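Local coordinates for malonyl-CoA-[acyl-carrier-protein] transacylase (Coxiella burnetii, PDB 3TQE) that probably transfers the malonyl group from malonyl-CoA to holo-acyl carrier protein, the step that supplies malonyl-ACP for fatty acid synthesis, at residues F12-Q18 and L70-D74. Sequence-based numbering, arbitrary orientation. Where two conformers were deposited one is given.
Sequences FPGQGSQ and LLTAD. With GLY (glycine), chain B.
Leu70 and Asp74, one turn apart on helix 63-83 of the acyltransferase domain, face the glycine-rich loop that follows strand 9-12 of its parallel sheet. Leu70 reaches into the bend of the loop with both methyls, in van der Waals contact with its backbone: CD1 meets Gly14 O at 3.2 Å, and CD2 lies 3.8 Å from Gln18 N, a nitrogen this packing buries without a hydrogen-bond partner. Gln18 CB crosses the leucine branch, 3.9 Å from Leu70 CG. At Asp74, chi1 of -74° sets the carboxylate beside the backbone N, alongside the Pro13 ring, with OD1 3.7 Å from Pro13 CG. Asp74 CB sits at the edge of the Phe12 ring, whose plane is turned 47° from the carboxylate. The polar approach is Asp74 OD2 to Pro13 O, 2.7 Å apart; the acid probably holds a proton there. Gly14 to Ser17 form a type II turn, which carries Gln15 to the bound glycine in the pocket shared with Ser96 and His205, the predicted catalytic pair. Folded back by a chi2 of -74°, Gln18 braces this turn: OE1 accepts Gly16 N on an in-plane lone pair at 2.8 Å, while NE2 bonds Asp61 OD1.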
loop_
_atom_site.group_PDB
_atom_site.type_symbol
_atom_site.label_atom_id
_atom_site.label_comp_id
_atom_site.label_asym_id
_atom_site.label_seq_id
_atom_site.Cartn_x
_atom_site.Cartn_y
_atom_site.Cartn_z
ATOM N N PHE A 12 -5.705 2.127 1.935
ATOM C CA PHE A 12 -4.623 3.071 1.776
ATOM C C PHE A 12 -3.660 2.591 0.723
ATOM O O PHE A 12 -3.086 1.516 0.855
ATOM C CB PHE A 12 -3.869 3.222 3.093
ATOM C CG PHE A 12 -4.687 3.828 4.186
ATOM C CD1 PHE A 12 -4.661 5.181 4.424
ATOM C CD2 PHE A 12 -5.516 3.048 4.949
ATOM C CE1 PHE A 12 -5.392 5.743 5.445
ATOM C CE2 PHE A 12 -6.248 3.606 5.956
ATOM C CZ PHE A 12 -6.164 4.948 6.219
ATOM N N PRO A 13 -3.470 3.383 -0.317
ATOM C CA PRO A 13 -2.575 2.968 -1.347
ATOM C C PRO A 13 -1.108 3.091 -1.014
ATOM O O PRO A 13 -0.706 3.838 -0.139
ATOM C CB PRO A 13 -2.912 3.890 -2.491
ATOM C CG PRO A 13 -3.502 4.982 -1.955
ATOM C CD PRO A 13 -4.181 4.598 -0.686
ATOM N N GLY A 14 -0.335 2.324 -1.747
ATOM C CA GLY A 14 1.110 2.307 -1.646
ATOM C C GLY A 14 1.769 2.608 -2.972
ATOM O O GLY A 14 1.214 3.298 -3.816
ATOM N N GLN A 15 2.968 2.061 -3.151
ATOM C CA GLN A 15 3.754 2.201 -4.385
ATOM C C GLN A 15 2.916 2.087 -5.645
ATOM O O GLN A 15 2.067 1.201 -5.763
ATOM C CB GLN A 15 4.840 1.121 -4.418
ATOM C CG GLN A 15 5.756 1.202 -5.622
ATOM C CD GLN A 15 7.191 0.958 -5.251
ATOM O OE1 GLN A 15 7.483 0.560 -4.121
ATOM N NE2 GLN A 15 8.107 1.217 -6.189
ATOM N N GLY A 16 3.171 2.977 -6.593
ATOM C CA GLY A 16 2.459 2.953 -7.830
ATOM C C GLY A 16 1.439 4.047 -7.873
ATOM O O GLY A 16 1.046 4.480 -8.957
ATOM N N SER A 17 0.977 4.508 -6.702
ATOM C CA SER A 17 -0.031 5.524 -6.673
ATOM C C SER A 17 0.536 6.933 -6.617
ATOM O O SER A 17 -0.199 7.894 -6.650
ATOM C CB SER A 17 -0.970 5.282 -5.501
ATOM O OG SER A 17 -1.673 4.073 -5.685
ATOM N N GLN A 18 1.854 7.069 -6.547
ATOM C CA GLN A 18 2.441 8.386 -6.505
ATOM C C GLN A 18 2.560 8.984 -7.876
ATOM O O GLN A 18 2.815 8.276 -8.848
ATOM C CB GLN A 18 3.845 8.351 -5.878
ATOM C CG GLN A 18 4.970 7.843 -6.802
ATOM C CD GLN A 18 4.966 6.338 -7.039
ATOM O OE1 GLN A 18 4.183 5.605 -6.434
ATOM N NE2 GLN A 18 5.861 5.869 -7.903
ATOM N N LEU A 70 4.084 8.953 -0.128
ATOM C CA LEU A 70 2.767 8.333 -0.140
ATOM C C LEU A 70 2.196 8.202 1.253
ATOM O O LEU A 70 0.992 8.382 1.470
ATOM C CB LEU A 70 2.830 6.993 -0.810
ATOM C CG LEU A 70 2.827 7.098 -2.316
ATOM C CD1 LEU A 70 3.077 5.699 -2.872
ATOM C CD2 LEU A 70 1.514 7.697 -2.854
ATOM N N LEU A 71 3.035 7.894 2.236
ATOM C CA LEU A 71 2.524 7.854 3.597
ATOM C C LEU A 71 1.928 9.207 3.956
ATOM O O LEU A 71 0.834 9.312 4.524
ATOM C CB LEU A 71 3.626 7.482 4.583
ATOM C CG LEU A 71 3.255 7.616 6.042
ATOM C CD1 LEU A 71 2.206 6.586 6.371
ATOM C CD2 LEU A 71 4.485 7.508 6.933
ATOM N N THR A 72 2.639 10.262 3.607
ATOM C CA THR A 72 2.219 11.623 3.937
ATOM C C THR A 72 0.939 11.979 3.189
ATOM O O THR A 72 0.029 12.542 3.769
ATOM C CB THR A 72 3.361 12.601 3.659
ATOM O OG1 THR A 72 4.488 12.227 4.439
ATOM C CG2 THR A 72 2.963 14.026 4.024
ATOM N N ALA A 73 0.874 11.631 1.920
ATOM C CA ALA A 73 -0.321 11.904 1.119
ATOM C C ALA A 73 -1.531 11.175 1.695
ATOM O O ALA A 73 -2.604 11.748 1.840
ATOM C CB ALA A 73 -0.106 11.500 -0.315
ATOM N N ASP A 74 -1.339 9.907 2.047
ATOM C CA ASP A 74 -2.444 9.115 2.560
ATOM C C ASP A 74 -2.919 9.706 3.892
ATOM O O ASP A 74 -4.115 9.814 4.134
ATOM C CB ASP A 74 -1.977 7.694 2.808
ATOM C CG ASP A 74 -1.763 6.851 1.541
ATOM O OD1 ASP A 74 -1.909 7.321 0.400
ATOM O OD2 ASP A 74 -1.416 5.648 1.741
HETATM N N GLY B . 5.282 -3.268 -3.362
HETATM C CA GLY B . 5.570 -1.892 -2.842
HETATM C C GLY B . 6.228 -1.904 -1.474
HETATM O O GLY B . 6.198 -0.933 -0.691
HETATM O OXT GLY B . 6.802 -2.915 -1.105
#